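Local coordinates for protein putative adenosine kinase (PDB 3VAS) that probably catalyses the phosphorylation of adenosine to AMP, as an adenosine kinase of the ribokinase-like pfkB family, and binds adenosine, at residues F44-Y49 against L144-L149; I199-L204 against I231-I236; G105-D110 against F129-E134. All coordinates share one frame; numbering follows the deposited sequence.

Contact 1 (F44-Y49 against L144-L149); sequences FMYRKY and LVSEKL
Y46, on the short helix 44-48, reaches with its phenol to the turn of the beta hairpin formed by strands 138-145 and 150-157, and its polar end settles among backbone and hydroxyl oxygens. Y46 OH gives a weak hydrogen bond to L144 O at 3.0 Å, the acceptor lying at the ring edge near its plane. S146 OG is 3.1 Å from Y46 OH. The turn has its own closure: S146 OG donates to L149 O over 2.8 Å, in the carbonyl plane on a lone pair, and S146 N binds the same oxygen, so that two donors grip L149 O.

Apolar contact comes from the two leucines. L149 CD1 lies over one face of the Y46 ring in a CH-pi contact, 3.9 Å from the centroid and 22° off the normal, while L149 CB touches Y46 CE1. CG anti to the carbonyl carbon (chi1 -57°) aims the Y46 ring at the turn, where its side chain and that of L149 slide past each other in opposite directions. M45 bends at chi2 and chi3, and its CE meets L144 CD2 at 3.9 Å; beyond, M45 packs on I66 and E69 of helix 65-70.

This suggests a tyrosine placed largely by packing, with a weak polar tether at its hydroxyl.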
# COMPACT_ATOMS: atom_id res chain seq x y z
N PHE A 44 19.17 8.50 -19.14
CA PHE A 44 18.63 9.80 -19.55
C PHE A 44 17.19 9.99 -19.08
O PHE A 44 16.76 11.12 -18.83
CB PHE A 44 18.75 10.03 -21.07
CG PHE A 44 17.80 9.20 -21.91
CD1 PHE A 44 16.47 9.58 -22.08
CD2 PHE A 44 18.25 8.06 -22.57
CE1 PHE A 44 15.61 8.83 -22.86
CE2 PHE A 44 17.38 7.31 -23.36
CZ PHE A 44 16.06 7.69 -23.50
N MET A 45 16.46 8.89 -18.95
CA MET A 45 15.04 8.91 -18.59
C MET A 45 14.78 9.63 -17.28
O MET A 45 13.78 10.34 -17.15
CB MET A 45 14.49 7.48 -18.51
CG MET A 45 14.48 6.74 -19.83
SD MET A 45 13.14 7.27 -20.91
CE MET A 45 11.72 6.81 -19.92
N TYR A 46 15.68 9.46 -16.32
CA TYR A 46 15.50 10.05 -14.99
C TYR A 46 15.72 11.56 -15.03
O TYR A 46 15.04 12.30 -14.31
CB TYR A 46 16.42 9.37 -13.97
CG TYR A 46 16.18 7.89 -13.89
CD1 TYR A 46 15.23 7.36 -13.03
CD2 TYR A 46 16.88 7.01 -14.72
CE1 TYR A 46 14.99 5.99 -12.98
CE2 TYR A 46 16.65 5.64 -14.67
CZ TYR A 46 15.70 5.14 -13.80
OH TYR A 46 15.47 3.79 -13.75
N ARG A 47 16.64 12.02 -15.87
CA ARG A 47 16.86 13.45 -16.06
C ARG A 47 15.73 14.05 -16.89
O ARG A 47 15.16 15.09 -16.54
CB ARG A 47 18.21 13.71 -16.73
CG ARG A 47 19.39 12.95 -16.12
CD ARG A 47 20.73 13.47 -16.62
NE ARG A 47 20.81 13.53 -18.08
CZ ARG A 47 21.31 12.57 -18.86
NH1 ARG A 47 21.80 11.46 -18.32
NH2 ARG A 47 21.33 12.73 -20.18
N LYS A 48 15.41 13.38 -18.00
CA LYS A 48 14.36 13.81 -18.91
C LYS A 48 13.03 14.06 -18.20
O LYS A 48 12.35 15.05 -18.47
CB LYS A 48 14.19 12.77 -20.02
CG LYS A 48 13.10 13.08 -21.04
CD LYS A 48 13.18 12.10 -22.20
CE LYS A 48 12.08 12.34 -23.22
NZ LYS A 48 12.24 11.45 -24.40
N TYR A 49 12.65 13.16 -17.29
CA TYR A 49 11.37 13.28 -16.60
C TYR A 49 11.50 13.78 -15.16
O TYR A 49 10.52 13.76 -14.41
CB TYR A 49 10.61 11.96 -16.64
CG TYR A 49 10.20 11.56 -18.04
CD1 TYR A 49 10.93 10.63 -18.77
CD2 TYR A 49 9.09 12.13 -18.64
CE1 TYR A 49 10.56 10.28 -20.04
CE2 TYR A 49 8.71 11.78 -19.91
CZ TYR A 49 9.44 10.86 -20.61
OH TYR A 49 9.05 10.53 -21.88
N LEU A 144 10.43 2.31 -13.59
CA LEU A 144 11.71 2.44 -14.28
C LEU A 144 12.85 1.87 -13.44
O LEU A 144 13.20 2.40 -12.39
CB LEU A 144 11.98 3.91 -14.60
CG LEU A 144 11.46 4.42 -15.95
CD1 LEU A 144 9.97 4.16 -16.13
CD2 LEU A 144 11.78 5.90 -16.11
N VAL A 145 13.43 0.77 -13.91
CA VAL A 145 14.47 0.09 -13.15
C VAL A 145 15.86 0.29 -13.76
O VAL A 145 16.05 0.14 -14.97
CB VAL A 145 14.18 -1.42 -13.00
CG1 VAL A 145 15.33 -2.13 -12.31
CG2 VAL A 145 12.87 -1.64 -12.24
N SER A 146 16.82 0.65 -12.91
CA SER A 146 18.22 0.67 -13.32
C SER A 146 19.11 0.38 -12.12
O SER A 146 18.64 0.35 -10.98
CB SER A 146 18.58 2.02 -13.96
OG SER A 146 18.42 3.08 -13.04
N GLU A 147 20.39 0.16 -12.39
CA GLU A 147 21.34 -0.10 -11.32
C GLU A 147 21.50 1.14 -10.44
O GLU A 147 21.74 1.04 -9.24
CB GLU A 147 22.69 -0.53 -11.90
CG GLU A 147 23.71 -0.94 -10.86
CD GLU A 147 24.99 -1.46 -11.48
OE1 GLU A 147 24.93 -2.46 -12.22
OE2 GLU A 147 26.06 -0.85 -11.23
N LYS A 148 21.34 2.31 -11.05
CA LYS A 148 21.48 3.58 -10.35
C LYS A 148 20.22 3.94 -9.56
O LYS A 148 20.30 4.31 -8.39
CB LYS A 148 21.78 4.71 -11.35
CG LYS A 148 22.82 5.72 -10.88
CD LYS A 148 24.16 5.46 -11.54
CE LYS A 148 24.04 5.49 -13.06
NZ LYS A 148 25.29 5.04 -13.74
N LEU A 149 19.06 3.84 -10.20
CA LEU A 149 17.80 4.31 -9.62
C LEU A 149 16.62 3.39 -9.91
O LEU A 149 16.62 2.65 -10.89
CB LEU A 149 17.46 5.71 -10.15
CG LEU A 149 18.44 6.87 -9.97
CD1 LEU A 149 18.62 7.61 -11.28
CD2 LEU A 149 17.95 7.81 -8.90

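Contact 2 (I199-L204 against I231-I236); sequences IAKHSL and ISYSNI
Y233 turns its CG anti to the carbonyl carbon (chi1 -62°), which lays the phenol against helix 189-205 beside A200, K201 and L204. L204 comes to the same ring with CG anti to the backbone N (chi1 -162°), its side chain crossing that of the tyrosine at about a right angle.

A200 sits closest by backbone, its CA 5.8 Å from that of Y233, and the small methyl permits this: A200 CB meets Y233 CB at 3.7 Å. L204 CB lies at the ring edge, in plane, and L204 CD2 is 3.8 Å from Y233 CD2. The extended K201 chain runs obliquely past the far end of the ring, with CG 3.5 Å from Y233 CE2 and CE 3.4 Å from Y233 OH, so the aliphatic part of the lysine does the touching.

Beside this packing a water joins the segments. It is hydrogen-bonded to S203 OG at 2.7 Å, and lies within bonding distance of Y233 O and of N235 OD1 (2.8 Å), carrying the polar link from the helix to the loop. N235 OD1 also accepts from F210 N.

I231 to S234 form a type I beta turn, closed by S234 N to I231 O, that presents Y233 to the helix. The contact thus joins helix 189-205 to the connection between helix 224-231 and strand 236-240, beside the parallel strands 181-185, 209-213 and 236-240, consistent with the alpha/beta core of the ribokinase-like family. S203 and N235 lean on strand 209-213, whereas I199 and H202 pack on helix 170-178 and strand 181-185.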
# COMPACT_ATOMS: atom_id res chain seq x y z
N ILE A 199 -15.49 4.52 5.27
CA ILE A 199 -15.11 3.23 5.82
C ILE A 199 -14.35 3.40 7.14
O ILE A 199 -14.57 2.65 8.09
CB ILE A 199 -14.27 2.40 4.83
CG1 ILE A 199 -15.15 1.97 3.64
CG2 ILE A 199 -13.68 1.17 5.51
CD1 ILE A 199 -14.39 1.24 2.56
N ALA A 200 -13.48 4.40 7.20
CA ALA A 200 -12.72 4.68 8.41
C ALA A 200 -13.63 5.02 9.60
O ALA A 200 -13.40 4.55 10.72
CB ALA A 200 -11.72 5.81 8.17
N LYS A 201 -14.65 5.83 9.35
CA LYS A 201 -15.62 6.17 10.39
C LYS A 201 -16.41 4.94 10.84
O LYS A 201 -16.69 4.77 12.03
CB LYS A 201 -16.57 7.27 9.92
CG LYS A 201 -15.90 8.60 9.71
CD LYS A 201 -16.85 9.63 9.15
CE LYS A 201 -16.15 10.96 8.94
NZ LYS A 201 -17.01 11.92 8.20
N HIS A 202 -16.78 4.09 9.88
CA HIS A 202 -17.47 2.84 10.20
C HIS A 202 -16.62 1.96 11.12
O HIS A 202 -17.12 1.39 12.08
CB HIS A 202 -17.84 2.08 8.93
CG HIS A 202 -18.31 0.68 9.18
ND1 HIS A 202 -19.63 0.38 9.43
CD2 HIS A 202 -17.64 -0.49 9.22
CE1 HIS A 202 -19.75 -0.93 9.62
NE2 HIS A 202 -18.56 -1.48 9.50
N SER A 203 -15.33 1.87 10.80
CA SER A 203 -14.40 1.07 11.61
C SER A 203 -14.33 1.57 13.05
O SER A 203 -14.51 0.79 13.99
CB SER A 203 -13.01 1.07 10.98
OG SER A 203 -12.08 0.36 11.79
N LEU A 204 -14.08 2.86 13.23
CA LEU A 204 -13.93 3.43 14.57
C LEU A 204 -15.20 3.30 15.41
O LEU A 204 -15.14 2.95 16.59
CB LEU A 204 -13.50 4.90 14.49
CG LEU A 204 -12.92 5.43 15.80
CD1 LEU A 204 -11.60 4.75 16.10
CD2 LEU A 204 -12.74 6.95 15.77
N ILE A 231 -5.22 9.21 9.89
CA ILE A 231 -4.52 8.76 11.09
C ILE A 231 -5.46 8.76 12.30
O ILE A 231 -5.41 7.85 13.13
CB ILE A 231 -3.26 9.60 11.37
CG1 ILE A 231 -2.21 9.36 10.28
CG2 ILE A 231 -2.67 9.27 12.73
CD1 ILE A 231 -0.95 10.19 10.44
N SER A 232 -6.35 9.75 12.36
CA SER A 232 -7.24 9.87 13.52
C SER A 232 -8.29 8.76 13.62
O SER A 232 -8.98 8.64 14.64
CB SER A 232 -7.88 11.28 13.61
OG SER A 232 -8.93 11.45 12.68
N TYR A 233 -8.41 7.94 12.57
CA TYR A 233 -9.29 6.76 12.61
C TYR A 233 -8.48 5.46 12.54
O TYR A 233 -9.05 4.37 12.60
CB TYR A 233 -10.30 6.79 11.46
CG TYR A 233 -11.26 7.96 11.47
CD1 TYR A 233 -10.94 9.15 10.84
CD2 TYR A 233 -12.49 7.86 12.12
CE1 TYR A 233 -11.82 10.22 10.85
CE2 TYR A 233 -13.37 8.93 12.13
CZ TYR A 233 -13.03 10.11 11.49
OH TYR A 233 -13.90 11.17 11.50
N SER A 234 -7.16 5.58 12.41
CA SER A 234 -6.32 4.42 12.19
C SER A 234 -5.82 3.81 13.50
O SER A 234 -5.33 4.52 14.37
CB SER A 234 -5.12 4.78 11.31
OG SER A 234 -5.55 5.30 10.06
N ASN A 235 -5.95 2.49 13.62
CA ASN A 235 -5.40 1.78 14.77
C ASN A 235 -3.94 1.43 14.55
O ASN A 235 -3.17 1.30 15.50
CB ASN A 235 -6.21 0.52 15.04
CG ASN A 235 -7.69 0.79 15.15
OD1 ASN A 235 -8.42 0.74 14.16
ND2 ASN A 235 -8.14 1.09 16.37
N ILE A 236 -3.56 1.27 13.28
CA ILE A 236 -2.18 0.95 12.92
C ILE A 236 -1.75 1.80 11.73
O ILE A 236 -2.48 1.90 10.73
CB ILE A 236 -2.02 -0.54 12.55
CG1 ILE A 236 -2.52 -1.44 13.69
CG2 ILE A 236 -0.56 -0.87 12.23
CD1 ILE A 236 -2.34 -2.92 13.42
O HOH W 1 -10.77 2.05 13.48

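Contact 3 (G105-D110 against F129-E134); sequences GCIGAD and FQIAEE
G105 O accepts from Q130 N at 2.8 Å, the first of three backbone hydrogen bonds that pair strands 101-107 and 126-131 in parallel, the two strands of a beta-alpha-beta unit whose crossover is helix 111-122. I107 then uses both its polar backbone atoms: I107 N donates to Q130 O, almost head-on to the carbonyl, and I107 O accepts from A132 N at 2.8 Å with an N-H...O angle of 165°. CA-H groups of F129, C106 and I131 add contacts to the same three oxygens.

Beyond the I107-I131 pair a water continues the link, accepting from A109 N and donating to A132 O. A109 is the centre of an inverse gamma turn, and D110 after it caps helix 111-122 through G113 N, its carboxylate also binding T138 OG1.

Side chains alternate between the two faces of the pair. C106 and Q130 share one. With SG anti to the backbone N (chi1 -173°), C106 lays its sulfur 3.9 Å from Q130 CG and equally far from A132 CB; the Q130 amide reaches on to S163, and both residues touch L162. I107 and I131 share the other, their CG1 atoms 4.3 Å apart. I107 CG2 approaches F129 CD1, the two side chains crossing at a slant, and both pack on P33 of strand 27-40. F129 also leans on helix 111-122 through K117 and C120. At the outer end, A109 CB touches I131 CG2 and, at 4.0 Å, E134 CG.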
# COMPACT_ATOMS: atom_id res chain seq x y z
N GLY A 105 -12.09 -1.81 -6.10
CA GLY A 105 -11.34 -0.82 -6.85
C GLY A 105 -12.00 -0.57 -8.20
O GLY A 105 -12.94 -1.28 -8.57
N CYS A 106 -11.52 0.43 -8.93
CA CYS A 106 -12.09 0.74 -10.25
C CYS A 106 -11.12 0.49 -11.41
O CYS A 106 -10.06 1.11 -11.49
CB CYS A 106 -12.62 2.17 -10.30
SG CYS A 106 -13.53 2.56 -11.83
N ILE A 107 -11.51 -0.42 -12.30
CA ILE A 107 -10.75 -0.70 -13.51
C ILE A 107 -11.54 -0.24 -14.74
O ILE A 107 -12.73 0.07 -14.64
CB ILE A 107 -10.45 -2.21 -13.66
CG1 ILE A 107 -11.76 -3.01 -13.67
CG2 ILE A 107 -9.51 -2.70 -12.56
CD1 ILE A 107 -11.58 -4.49 -14.04
N GLY A 108 -10.88 -0.21 -15.89
CA GLY A 108 -11.55 0.07 -17.15
C GLY A 108 -12.08 -1.20 -17.80
O GLY A 108 -11.82 -2.31 -17.32
N ALA A 109 -12.83 -1.05 -18.89
CA ALA A 109 -13.36 -2.19 -19.62
C ALA A 109 -12.38 -2.59 -20.72
O ALA A 109 -12.71 -2.56 -21.91
CB ALA A 109 -14.73 -1.88 -20.21
N ASP A 110 -11.18 -2.96 -20.32
CA ASP A 110 -10.13 -3.34 -21.26
C ASP A 110 -9.48 -4.64 -20.80
O ASP A 110 -9.83 -5.18 -19.74
CB ASP A 110 -9.10 -2.22 -21.40
CG ASP A 110 -8.64 -1.65 -20.05
OD1 ASP A 110 -8.11 -0.52 -20.04
OD2 ASP A 110 -8.82 -2.32 -19.01
N PHE A 129 -15.30 -5.07 -8.36
CA PHE A 129 -14.73 -3.98 -9.13
C PHE A 129 -15.80 -3.06 -9.68
O PHE A 129 -16.87 -3.51 -10.10
CB PHE A 129 -13.89 -4.51 -10.29
CG PHE A 129 -12.57 -5.08 -9.88
CD1 PHE A 129 -11.52 -4.24 -9.53
CD2 PHE A 129 -12.37 -6.45 -9.84
CE1 PHE A 129 -10.29 -4.75 -9.15
CE2 PHE A 129 -11.14 -6.97 -9.45
CZ PHE A 129 -10.11 -6.12 -9.11
N GLN A 130 -15.52 -1.77 -9.65
CA GLN A 130 -16.31 -0.81 -10.39
C GLN A 130 -15.67 -0.71 -11.77
O GLN A 130 -14.44 -0.67 -11.89
CB GLN A 130 -16.31 0.55 -9.70
CG GLN A 130 -17.09 1.64 -10.43
CD GLN A 130 -17.00 2.97 -9.71
OE1 GLN A 130 -16.54 3.04 -8.58
NE2 GLN A 130 -17.44 4.03 -10.38
N ILE A 131 -16.48 -0.69 -12.81
CA ILE A 131 -15.92 -0.58 -14.15
C ILE A 131 -16.14 0.84 -14.64
O ILE A 131 -17.25 1.37 -14.59
CB ILE A 131 -16.53 -1.63 -15.13
CG1 ILE A 131 -15.85 -3.00 -14.96
CG2 ILE A 131 -16.32 -1.20 -16.56
CD1 ILE A 131 -16.04 -3.67 -13.62
N ALA A 132 -15.06 1.48 -15.08
CA ALA A 132 -15.13 2.85 -15.56
C ALA A 132 -15.82 2.92 -16.92
O ALA A 132 -15.69 2.01 -17.74
CB ALA A 132 -13.74 3.46 -15.64
N GLU A 133 -16.57 4.00 -17.15
CA GLU A 133 -17.18 4.26 -18.45
C GLU A 133 -16.12 4.36 -19.53
O GLU A 133 -15.11 5.05 -19.35
CB GLU A 133 -17.99 5.56 -18.39
CG GLU A 133 -19.34 5.42 -17.72
CD GLU A 133 -20.38 4.82 -18.64
OE1 GLU A 133 -21.43 4.36 -18.14
OE2 GLU A 133 -20.15 4.81 -19.87
N GLU A 134 -16.33 3.67 -20.64
CA GLU A 134 -15.39 3.70 -21.75
C GLU A 134 -15.36 5.12 -22.33
O GLU A 134 -16.37 5.82 -22.31
CB GLU A 134 -15.78 2.67 -22.82
CG GLU A 134 -16.00 1.26 -22.27
CD GLU A 134 -16.12 0.20 -23.36
OE1 GLU A 134 -17.01 -0.67 -23.26
OE2 GLU A 134 -15.30 0.21 -24.31
O HOH W 2 -13.60 1.76 -19.57

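The three contacts are separate. Contact 3 is nested within the chain loop closed by contact 1, and contact 2 follows both. Contacts 1 and 3 have centres 31 Å apart, yet strands 101-107 and 138-145 both pair with strand 27-40, which relates them through shared sheet. Contacts 1 and 2 lie on opposite sides of the chain's centre, 38 Å between their centres; contacts 2 and 3 come nearest, about 9 Å between closest atoms. The bound adenosine lies about 10 Å from G105 in contact 3 and about 11 Å from the V145 side chain in contact 1, so neither contact is in touch with the nucleoside.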